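Local coordinates for ASCH domain-containing protein (Pyrococcus horikoshii, PDB 2Z0T) that is of unknown function but probably binds RNA through a compact alpha/beta domain of the ASCH type, at residues A[12-16]-A[17-21]; A[32-35]-A[36-40]; A[61-64]-A[65-69]; A[84-87]-A[88-92]. One frame throughout, in Å; residues are numbered along the deposited sequence.

Contact 1. Residues A[12-16]-A[17-21]; sequences IELIK and AGKKK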
loop_
_atom_site.group_PDB
_atom_site.type_symbol
_atom_site.label_atom_id
_atom_site.label_comp_id
_atom_site.label_asym_id
_atom_site.label_seq_id
_atom_site.Cartn_x
_atom_site.Cartn_y
_atom_site.Cartn_z
ATOM N N ILE A 12 7.410 4.337 6.600
ATOM C CA ILE A 12 7.692 3.483 7.745
ATOM C C ILE A 12 7.232 4.183 9.020
ATOM O O ILE A 12 6.581 3.579 9.873
ATOM C CB ILE A 12 9.205 3.160 7.850
ATOM C CG1 ILE A 12 9.633 2.316 6.647
ATOM C CG2 ILE A 12 9.499 2.420 9.153
ATOM C CD1 ILE A 12 11.107 1.955 6.627
ATOM N N GLU A 13 7.554 5.469 9.132
ATOM C CA GLU A 13 7.181 6.248 10.302
ATOM C C GLU A 13 5.669 6.443 10.425
ATOM O O GLU A 13 5.110 6.309 11.515
ATOM C CB GLU A 13 7.871 7.615 10.264
ATOM C CG GLU A 13 7.564 8.486 11.472
ATOM C CD GLU A 13 8.243 9.837 11.409
ATOM O OE1 GLU A 13 8.037 10.560 10.409
ATOM O OE2 GLU A 13 8.979 10.179 12.360
ATOM N N LEU A 14 5.016 6.754 9.308
ATOM C CA LEU A 14 3.570 6.976 9.298
ATOM C C LEU A 14 2.783 5.734 9.696
ATOM O O LEU A 14 1.736 5.832 10.336
ATOM C CB LEU A 14 3.125 7.459 7.916
ATOM C CG LEU A 14 3.569 8.882 7.568
ATOM C CD1 LEU A 14 3.342 9.158 6.096
ATOM C CD2 LEU A 14 2.798 9.873 8.432
ATOM N N ILE A 15 3.285 4.565 9.310
ATOM C CA ILE A 15 2.627 3.314 9.657
ATOM C C ILE A 15 2.817 3.032 11.148
ATOM O O ILE A 15 1.875 2.651 11.839
ATOM C CB ILE A 15 3.192 2.141 8.831
ATOM C CG1 ILE A 15 2.859 2.355 7.350
ATOM C CG2 ILE A 15 2.616 0.821 9.329
ATOM C CD1 ILE A 15 3.415 1.279 6.427
ATOM N N LYS A 16 4.036 3.228 11.641
ATOM C CA LYS A 16 4.318 3.002 13.056
ATOM C C LYS A 16 3.456 3.915 13.927
ATOM O O LYS A 16 2.993 3.514 14.995
ATOM C CB LYS A 16 5.793 3.276 13.362
ATOM C CG LYS A 16 6.773 2.299 12.734
ATOM C CD LYS A 16 8.203 2.652 13.129
ATOM C CE LYS A 16 9.214 1.686 12.530
ATOM N NZ LYS A 16 9.031 0.295 13.029
ATOM N N ALA A 17 3.243 5.140 13.454
ATOM C CA ALA A 17 2.455 6.133 14.182
ATOM C C ALA A 17 0.945 5.910 14.081
ATOM O O ALA A 17 0.166 6.599 14.740
ATOM C CB ALA A 17 2.811 7.531 13.690
ATOM N N GLY A 18 0.534 4.957 13.250
ATOM C CA GLY A 18 -0.882 4.664 13.109
ATOM C C GLY A 18 -1.650 5.557 12.152
ATOM O O GLY A 18 -2.878 5.468 12.076
ATOM N N LYS A 19 -0.941 6.410 11.419
ATOM C CA LYS A 19 -1.584 7.307 10.461
ATOM C C LYS A 19 -1.812 6.594 9.132
ATOM O O LYS A 19 -2.896 6.663 8.560
ATOM C CB LYS A 19 -0.729 8.554 10.237
ATOM C CG LYS A 19 -0.549 9.407 11.478
ATOM C CD LYS A 19 0.279 10.644 11.170
ATOM C CE LYS A 19 0.519 11.479 12.420
ATOM N NZ LYS A 19 1.372 12.668 12.133
ATOM N N LYS A 20 -0.779 5.921 8.637
ATOM C CA LYS A 20 -0.885 5.178 7.385
ATOM C C LYS A 20 -1.342 3.766 7.750
ATOM O O LYS A 20 -0.565 2.964 8.268
ATOM C CB LYS A 20 0.470 5.146 6.673
ATOM C CG LYS A 20 0.490 4.357 5.373
ATOM C CD LYS A 20 1.778 4.622 4.601
ATOM C CE LYS A 20 1.958 3.663 3.431
ATOM N NZ LYS A 20 0.843 3.718 2.441
ATOM N N LYS A 21 -2.613 3.473 7.489
ATOM C CA LYS A 21 -3.177 2.170 7.821
ATOM C C LYS A 21 -3.351 1.274 6.605
ATOM O O LYS A 21 -3.737 0.111 6.732
ATOM C CB LYS A 21 -4.537 2.354 8.503
ATOM C CG LYS A 21 -4.497 3.219 9.759
ATOM C CD LYS A 21 -5.885 3.385 10.368
ATOM C CE LYS A 21 -6.463 2.045 10.818
ATOM N NZ LYS A 21 -5.599 1.377 11.832
HETATM O O HOH W 1 -0.578 1.875 10.726
#
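Leu14 O takes two backbone N-H groups at once, from Lys19 and Lys20, and this double grip folds the chain back against the last turn of helix 9-16. The bond from Lys20 N is the straighter, 3.0 Å long with 173° at its hydrogen, although it arrives from above the carbonyl plane; Lys19 N, at 2.9 Å from the same oxygen, comes almost head-on. Ala17 N still closes a regular helical turn on Glu13 O (2.9 Å), whereas Gly18 N reaches Ile15 O. Positive phi at Gly18 and two bonds back into the last turn define a Schellman motif, and glycine suits the place because a CB would be jammed against the carbonyl oxygen of Ala17. A water donates to both Ile15 O and Lys20 O, bridging helix and outgoing chain.

Around this polar core lies a hydrophobic flank. The aliphatic part of Lys20 runs across Ile15, its CG lying 3.7 Å from Ile15 CG1, which stands beside the backbone N (chi1 -65°) and thereby faces the lysine. Leu14 CD2 meets Lys19 CD at 3.8 Å. The inner side of Ile15 packs on Leu47, Val49 and Ile105 of the sheet, so an alanine here would probably leave a gap between helix and strands and free the Lys20 methylenes to shift.

Lys20 thus works in two ways: its methylenes seal an apolar seam, while the NZ of this buried residue goes to Ile22 O, Val72 O and the carboxylate of Glu23, which would be expected to favour its charged form.

Contact 2. Residues A[32-35]-A[36-40]; sequences RQIK and PGDII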
loop_
_atom_site.group_PDB
_atom_site.type_symbol
_atom_site.label_atom_id
_atom_site.label_comp_id
_atom_site.label_asym_id
_atom_site.label_seq_id
_atom_site.Cartn_x
_atom_site.Cartn_y
_atom_site.Cartn_z
ATOM N N ARG A 32 -0.459 -10.838 -5.575
ATOM C CA ARG A 32 -1.603 -11.732 -5.758
ATOM C C ARG A 32 -1.581 -13.009 -4.922
ATOM O O ARG A 32 -2.425 -13.885 -5.095
ATOM C CB ARG A 32 -1.748 -12.086 -7.242
ATOM C CG ARG A 32 -2.176 -10.892 -8.082
ATOM C CD ARG A 32 -2.242 -11.190 -9.566
ATOM N NE ARG A 32 -2.768 -10.040 -10.294
ATOM C CZ ARG A 32 -3.098 -10.047 -11.581
ATOM N NH1 ARG A 32 -2.954 -11.153 -12.301
ATOM N NH2 ARG A 32 -3.586 -8.950 -12.144
ATOM N N GLN A 33 -0.631 -13.115 -4.005
ATOM C CA GLN A 33 -0.553 -14.306 -3.173
ATOM C C GLN A 33 -0.663 -13.962 -1.698
ATOM O O GLN A 33 -0.444 -14.809 -0.834
ATOM C CB GLN A 33 0.751 -15.052 -3.456
ATOM C CG GLN A 33 2.001 -14.212 -3.342
ATOM C CD GLN A 33 3.203 -14.881 -3.987
ATOM O OE1 GLN A 33 3.510 -16.040 -3.706
ATOM N NE2 GLN A 33 3.893 -14.149 -4.852
ATOM N N ILE A 34 -1.025 -12.714 -1.422
ATOM C CA ILE A 34 -1.159 -12.230 -0.051
ATOM C C ILE A 34 -2.601 -12.313 0.437
ATOM O O ILE A 34 -3.536 -12.013 -0.304
ATOM C CB ILE A 34 -0.685 -10.766 0.049
ATOM C CG1 ILE A 34 0.763 -10.660 -0.434
ATOM C CG2 ILE A 34 -0.828 -10.264 1.485
ATOM C CD1 ILE A 34 1.320 -9.241 -0.394
ATOM N N LYS A 35 -2.781 -12.725 1.687
ATOM C CA LYS A 35 -4.118 -12.827 2.256
ATOM C C LYS A 35 -4.096 -12.409 3.720
ATOM O O LYS A 35 -3.044 -12.434 4.361
ATOM C CB LYS A 35 -4.640 -14.262 2.131
ATOM C CG LYS A 35 -3.820 -15.309 2.882
ATOM C CD LYS A 35 -4.369 -16.706 2.625
ATOM C CE LYS A 35 -3.566 -17.766 3.355
ATOM N NZ LYS A 35 -2.140 -17.762 2.929
ATOM N N PRO A 36 -5.255 -11.998 4.265
ATOM C CA PRO A 36 -5.307 -11.590 5.668
ATOM C C PRO A 36 -4.720 -12.705 6.531
ATOM O O PRO A 36 -4.992 -13.885 6.301
ATOM C CB PRO A 36 -6.803 -11.378 5.907
ATOM C CG PRO A 36 -7.265 -10.860 4.587
ATOM C CD PRO A 36 -6.562 -11.796 3.612
ATOM N N GLY A 37 -3.904 -12.329 7.508
ATOM C CA GLY A 37 -3.274 -13.318 8.365
ATOM C C GLY A 37 -1.789 -13.402 8.060
ATOM O O GLY A 37 -0.997 -13.844 8.894
ATOM N N ASP A 38 -1.409 -12.983 6.855
ATOM C CA ASP A 38 -0.005 -12.995 6.448
ATOM C C ASP A 38 0.739 -11.851 7.118
ATOM O O ASP A 38 0.132 -10.945 7.682
ATOM C CB ASP A 38 0.133 -12.822 4.931
ATOM C CG ASP A 38 -0.301 -14.041 4.155
ATOM O OD1 ASP A 38 -0.557 -15.093 4.777
ATOM O OD2 ASP A 38 -0.379 -13.943 2.910
ATOM N N ILE A 39 2.061 -11.900 7.029
ATOM C CA ILE A 39 2.918 -10.876 7.599
ATOM C C ILE A 39 3.769 -10.252 6.499
ATOM O O ILE A 39 4.214 -10.944 5.580
ATOM C CB ILE A 39 3.875 -11.470 8.662
ATOM C CG1 ILE A 39 3.072 -12.007 9.847
ATOM C CG2 ILE A 39 4.886 -10.417 9.110
ATOM C CD1 ILE A 39 2.194 -10.967 10.514
ATOM N N ILE A 40 3.983 -8.944 6.582
ATOM C CA ILE A 40 4.829 -8.270 5.607
ATOM C C ILE A 40 6.027 -7.656 6.318
ATOM O O ILE A 40 5.876 -6.948 7.313
ATOM C CB ILE A 40 4.075 -7.159 4.839
ATOM C CG1 ILE A 40 2.985 -7.781 3.961
ATOM C CG2 ILE A 40 5.055 -6.375 3.962
ATOM C CD1 ILE A 40 2.126 -6.758 3.237
HETATM O O HOH W 2 -0.610 -16.136 1.533
#
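Asp38 reaches back over the turn to Lys35, and its carboxylate carries the close-packed half of this contact. OD2 accepts the backbone N-H of Lys35 at 3.0 Å, the donor standing well above the carboxylate plane, 59° out of it. In return Asp38 N gives its hydrogen to Lys35 O at 3.0 Å. The acid can curl inward because its CG lies beside its own backbone N (chi1 -72°), anti to the carbonyl carbon. Trp3 NE1 also binds OD2, and the N-terminal Met1 N binds OD1, tying the turn to the edge strand 2-5.

The return bond closes a type II beta turn from Lys35 to Asp38 that leads the loop into strand 39-42 of the mixed sheet. Pro36 supplies the fixed phi that the second position of such a turn needs, and Gly37 at the third has the positive phi where a CB would press on the carbonyl oxygen of Pro36. An asparagine in place of Asp38 would probably weaken the hold on Lys35 N and leave the ammonium groups of Lys35 and Met1 without their negative mate.

On the side facing strand 2-5, Ile34 CD1 and Ile40 CD1 just meet at 4.5 Å, and both side chains pack on Met5. The outer side is looser. Lys35 CG sits between backbone N and carbonyl carbon (chi1 62°), which carries the chain over Asp38, yet NZ stays a long 3.6 Å from Asp38 OD1. A water fills in, accepting from Lys35 NZ at 2.6 Å and donating to Asp38 OD2 and Gln33 O.

Contact 3. Residues A[61-64]-A[65-69]; sequences KEML and EKEGI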
loop_
_atom_site.group_PDB
_atom_site.type_symbol
_atom_site.label_atom_id
_atom_site.label_comp_id
_atom_site.label_asym_id
_atom_site.label_seq_id
_atom_site.Cartn_x
_atom_site.Cartn_y
_atom_site.Cartn_z
ATOM N N LYS A 61 -6.462 5.859 -8.440
ATOM C CA LYS A 61 -7.455 6.897 -8.194
ATOM C C LYS A 61 -8.642 6.321 -7.415
ATOM O O LYS A 61 -9.031 6.858 -6.377
ATOM C CB LYS A 61 -7.935 7.481 -9.527
ATOM C CG LYS A 61 -9.045 8.522 -9.415
ATOM C CD LYS A 61 -9.389 9.084 -10.788
ATOM C CE LYS A 61 -10.561 10.055 -10.733
ATOM N NZ LYS A 61 -11.838 9.375 -10.372
ATOM N N GLU A 62 -9.207 5.228 -7.912
ATOM C CA GLU A 62 -10.348 4.595 -7.253
ATOM C C GLU A 62 -9.992 4.056 -5.873
ATOM O O GLU A 62 -10.777 4.172 -4.933
ATOM C CB GLU A 62 -10.909 3.472 -8.126
ATOM C CG GLU A 62 -11.597 3.990 -9.378
ATOM C CD GLU A 62 -12.233 2.889 -10.193
ATOM O OE1 GLU A 62 -13.098 2.170 -9.650
ATOM O OE2 GLU A 62 -11.869 2.745 -11.379
ATOM N N MET A 63 -8.805 3.469 -5.753
ATOM C CA MET A 63 -8.357 2.942 -4.472
ATOM C C MET A 63 -8.282 4.077 -3.449
ATOM O O MET A 63 -8.774 3.946 -2.330
ATOM C CB MET A 63 -6.984 2.270 -4.630
ATOM C CG MET A 63 -6.438 1.619 -3.358
ATOM S SD MET A 63 -5.493 2.758 -2.318
ATOM C CE MET A 63 -4.013 2.922 -3.319
ATOM N N LEU A 64 -7.684 5.201 -3.839
ATOM C CA LEU A 64 -7.560 6.338 -2.933
ATOM C C LEU A 64 -8.906 6.934 -2.524
ATOM O O LEU A 64 -9.100 7.298 -1.366
ATOM C CB LEU A 64 -6.679 7.426 -3.565
ATOM C CG LEU A 64 -5.195 7.067 -3.713
ATOM C CD1 LEU A 64 -4.457 8.187 -4.432
ATOM C CD2 LEU A 64 -4.583 6.826 -2.341
ATOM N N GLU A 65 -9.836 7.028 -3.470
ATOM C CA GLU A 65 -11.152 7.590 -3.177
ATOM C C GLU A 65 -11.940 6.722 -2.194
ATOM O O GLU A 65 -12.623 7.235 -1.307
ATOM C CB GLU A 65 -11.945 7.766 -4.478
ATOM C CG GLU A 65 -11.181 8.556 -5.536
ATOM C CD GLU A 65 -11.992 8.839 -6.785
ATOM O OE1 GLU A 65 -12.628 7.905 -7.320
ATOM O OE2 GLU A 65 -11.978 10.002 -7.241
ATOM N N LYS A 66 -11.820 5.407 -2.344
ATOM C CA LYS A 66 -12.528 4.458 -1.490
ATOM C C LYS A 66 -11.870 4.280 -0.120
ATOM O O LYS A 66 -12.553 4.224 0.905
ATOM C CB LYS A 66 -12.613 3.103 -2.201
ATOM C CG LYS A 66 -13.433 2.042 -1.479
ATOM C CD LYS A 66 -14.905 2.406 -1.435
ATOM C CE LYS A 66 -15.739 1.246 -0.918
ATOM N NZ LYS A 66 -15.706 0.086 -1.850
ATOM N N GLU A 67 -10.544 4.191 -0.106
ATOM C CA GLU A 67 -9.805 3.999 1.140
ATOM C C GLU A 67 -9.586 5.286 1.939
ATOM O O GLU A 67 -9.340 5.239 3.147
ATOM C CB GLU A 67 -8.446 3.356 0.842
ATOM C CG GLU A 67 -8.518 1.979 0.182
ATOM C CD GLU A 67 -9.144 0.924 1.074
ATOM O OE1 GLU A 67 -9.084 1.077 2.311
ATOM O OE2 GLU A 67 -9.684 -0.070 0.539
ATOM N N GLY A 68 -9.688 6.430 1.272
ATOM C CA GLY A 68 -9.467 7.694 1.953
ATOM C C GLY A 68 -7.986 8.001 1.846
ATOM O O GLY A 68 -7.157 7.304 2.429
ATOM N N ILE A 69 -7.647 9.042 1.096
ATOM C CA ILE A 69 -6.252 9.403 0.888
ATOM C C ILE A 69 -5.450 9.603 2.174
ATOM O O ILE A 69 -4.266 9.269 2.230
ATOM C CB ILE A 69 -6.145 10.666 0.007
ATOM C CG1 ILE A 69 -4.688 10.907 -0.379
ATOM C CG2 ILE A 69 -6.718 11.868 0.740
ATOM C CD1 ILE A 69 -4.507 12.006 -1.395
#
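Lys61 and Glu65, one helical turn apart on the exposed side of helix 60-67, pair as an i to i+4 salt bridge. The lysine sends CG anti to its backbone N (chi1 176°), continues extended, and bends only at the last torsion, which swings NZ round toward the acid. There NZ gives a hydrogen bond to Glu65 OE2 at 3.2 Å, meeting it from 39° above the carboxylate plane; the bond to Glu65 OE1, at 3.5 Å, is weak. Glu65 holds its own chain extended beyond CG, and the two side chains meet at a slant.

Met63 and Glu67 form a second i to i+4 pair, facing the sheet. The fold of Met63 at chi2 (-88°) brings SD to 4.0 Å from Glu67 CG, and a further bend at chi3 turns the methyl; the two chains cross nearly at right angles. Its flexible thioether can follow an uneven pocket formed by Tyr57, Val100, Ala102 and Tyr86. Glu67 bends at chi2, which turns its carboxylate away from the methionine to Arg55 and to the hydroxyl of Tyr57.

The backbone keeps alpha-helical bonding to the end: Glu67 N reaches Met63 O at 2.9 Å, and Gly68 N reaches Leu64 O at 2.8 Å. Gly68 then leaves the helix with positive phi, where a side chain would collide with the carbonyl oxygen of Glu67. Leu64 packs on Ile79, Val72 and Tyr86.

Chemically, the two acids play different parts: Glu65 probably offsets the charge of Lys61 in its own helix, while Glu67 lends its charge to strand 47-57, where Arg55 probably stabilises it as the anion.

Contact 4. Residues A[84-87]-A[88-92]; sequences KVYR and QFYDE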
loop_
_atom_site.group_PDB
_atom_site.type_symbol
_atom_site.label_atom_id
_atom_site.label_comp_id
_atom_site.label_asym_id
_atom_site.label_seq_id
_atom_site.Cartn_x
_atom_site.Cartn_y
_atom_site.Cartn_z
ATOM N N LYS A 84 -0.104 10.969 -8.512
ATOM C CA LYS A 84 1.251 11.347 -8.915
ATOM C C LYS A 84 2.286 10.590 -8.093
ATOM O O LYS A 84 3.315 10.160 -8.615
ATOM C CB LYS A 84 1.473 12.852 -8.739
ATOM C CG LYS A 84 1.092 13.691 -9.945
ATOM C CD LYS A 84 1.590 15.120 -9.788
ATOM C CE LYS A 84 1.417 15.917 -11.071
ATOM N NZ LYS A 84 1.922 17.311 -10.921
ATOM N N VAL A 85 2.014 10.439 -6.801
ATOM C CA VAL A 85 2.922 9.719 -5.918
ATOM C C VAL A 85 3.162 8.315 -6.463
ATOM O O VAL A 85 4.306 7.871 -6.582
ATOM C CB VAL A 85 2.346 9.607 -4.485
ATOM C CG1 VAL A 85 3.275 8.768 -3.610
ATOM C CG2 VAL A 85 2.170 10.994 -3.885
ATOM N N TYR A 86 2.080 7.620 -6.804
ATOM C CA TYR A 86 2.186 6.265 -7.331
ATOM C C TYR A 86 2.818 6.201 -8.715
ATOM O O TYR A 86 3.498 5.230 -9.044
ATOM C CB TYR A 86 0.803 5.599 -7.367
ATOM C CG TYR A 86 0.295 5.210 -6.001
ATOM C CD1 TYR A 86 0.971 4.263 -5.229
ATOM C CD2 TYR A 86 -0.846 5.802 -5.465
ATOM C CE1 TYR A 86 0.523 3.917 -3.958
ATOM C CE2 TYR A 86 -1.302 5.465 -4.195
ATOM C CZ TYR A 86 -0.613 4.525 -3.448
ATOM O OH TYR A 86 -1.057 4.204 -2.190
ATOM N N ARG A 87 2.607 7.237 -9.522
ATOM C CA ARG A 87 3.160 7.250 -10.869
ATOM C C ARG A 87 4.685 7.252 -10.858
ATOM O O ARG A 87 5.322 6.860 -11.834
ATOM C CB ARG A 87 2.640 8.456 -11.653
ATOM C CG ARG A 87 2.820 8.306 -13.159
ATOM C CD ARG A 87 2.089 7.064 -13.658
ATOM N NE ARG A 87 0.644 7.206 -13.518
ATOM C CZ ARG A 87 -0.195 6.197 -13.311
ATOM N NH1 ARG A 87 0.260 4.956 -13.211
ATOM N NH2 ARG A 87 -1.497 6.432 -13.210
ATOM N N GLN A 88 5.271 7.688 -9.750
ATOM C CA GLN A 88 6.722 7.710 -9.638
ATOM C C GLN A 88 7.238 6.280 -9.503
ATOM O O GLN A 88 8.385 5.987 -9.841
ATOM C CB GLN A 88 7.146 8.536 -8.422
ATOM C CG GLN A 88 6.571 9.944 -8.410
ATOM C CD GLN A 88 6.798 10.676 -9.721
ATOM O OE1 GLN A 88 7.937 10.848 -10.162
ATOM N NE2 GLN A 88 5.711 11.111 -10.354
ATOM N N PHE A 89 6.373 5.393 -9.020
ATOM C CA PHE A 89 6.724 3.988 -8.825
ATOM C C PHE A 89 6.160 3.069 -9.903
ATOM O O PHE A 89 6.831 2.140 -10.352
ATOM C CB PHE A 89 6.181 3.472 -7.487
ATOM C CG PHE A 89 6.671 4.222 -6.288
ATOM C CD1 PHE A 89 8.015 4.199 -5.932
ATOM C CD2 PHE A 89 5.775 4.919 -5.482
ATOM C CE1 PHE A 89 8.460 4.858 -4.789
ATOM C CE2 PHE A 89 6.208 5.580 -4.339
ATOM C CZ PHE A 89 7.553 5.549 -3.991
ATOM N N TYR A 90 4.919 3.330 -10.305
ATOM C CA TYR A 90 4.237 2.475 -11.268
ATOM C C TYR A 90 3.679 3.189 -12.490
ATOM O O TYR A 90 2.945 4.170 -12.366
ATOM C CB TYR A 90 3.093 1.754 -10.552
ATOM C CG TYR A 90 3.459 1.269 -9.166
ATOM C CD1 TYR A 90 4.392 0.250 -8.988
ATOM C CD2 TYR A 90 2.882 1.839 -8.028
ATOM C CE1 TYR A 90 4.746 -0.192 -7.717
ATOM C CE2 TYR A 90 3.230 1.402 -6.747
ATOM C CZ TYR A 90 4.164 0.388 -6.602
ATOM O OH TYR A 90 4.536 -0.032 -5.344
ATOM N N ASP A 91 4.006 2.668 -13.668
ATOM C CA ASP A 91 3.528 3.253 -14.916
ATOM C C ASP A 91 2.087 2.842 -15.188
ATOM O O ASP A 91 1.595 1.845 -14.656
ATOM C CB ASP A 91 4.403 2.819 -16.092
ATOM C CG ASP A 91 4.545 1.319 -16.189
ATOM O OD1 ASP A 91 5.447 0.769 -15.526
ATOM O OD2 ASP A 91 3.748 0.689 -16.916
ATOM N N GLU A 92 1.425 3.615 -16.041
ATOM C CA GLU A 92 0.035 3.372 -16.395
ATOM C C GLU A 92 -0.213 2.011 -17.044
ATOM O O GLU A 92 -1.258 1.400 -16.825
ATOM C CB GLU A 92 -0.451 4.490 -17.315
ATOM C CG GLU A 92 -0.233 5.875 -16.727
ATOM C CD GLU A 92 -0.507 6.983 -17.724
ATOM O OE1 GLU A 92 -1.688 7.207 -18.063
ATOM O OE2 GLU A 92 0.465 7.625 -18.174
#
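The C-terminal part of helix 79-87 and the short link to helix 92-98 meet here, with Tyr86 O gripped by two N-H groups of the outgoing chain. Tyr90 N approaches it nearly head-on at 2.7 Å, and Phe89 N from above the carbonyl plane at 2.9 Å. Gln88 adds a side-chain bond: bent at chi2 (-50°), it folds back so that NE2 donates to Lys84 O at 3.1 Å, with that oxygen in its amide plane. The amide thus serves a carbonyl that Gln88 N reaches only weakly.

In this connection between two helices of the alpha/beta domain, Arg87 reaches from the first helix to the linking chain. Bends at chi2 and chi3 curl its side chain back to the link, where NH1 gives a hydrogen bond to Tyr90 O (2.9 Å), that oxygen lying 20° out of the guanidinium plane. Glu92 CG lies over the centre of one guanidinium face, 3.4 Å from Arg87 CZ; the charged partner is instead Glu95, which takes NH2. A long, multi-donor arginine suits a place where both a carbonyl and an acid wait. Asp91 begins the next helix as its N-cap, OD2 accepting from Arg94 N.

On the inner side Tyr86 CD1 meets the edge of the Tyr90 ring, 3.9 Å from CE2, while Phe89 CB lies over one face of that ring. Phe60 stacks with Tyr86 and also meets Tyr90.

Overall arrangement
All four contacts are local, and three of them lie at helix C-terminal ends: 12-16/17-21 and 61-64/65-69 pass out through a glycine of positive phi, whereas 84-87/88-92 leaves without one. Contact 2 instead turns the chain into a strand. Only contacts 3 and 4 touch, where Met63 CE packs 3.4 Å from Tyr86 OH and Leu64 also meets that ring; their centres are about 15 Å apart. Contacts 2 and 4 lie on opposite sides of the chain's centre, about 23 Å between centres. Contact 1 approaches contact 4 to about 5 Å at the nearest atoms. Strand 47-57 receives side chains from contacts 1, 2 and 3.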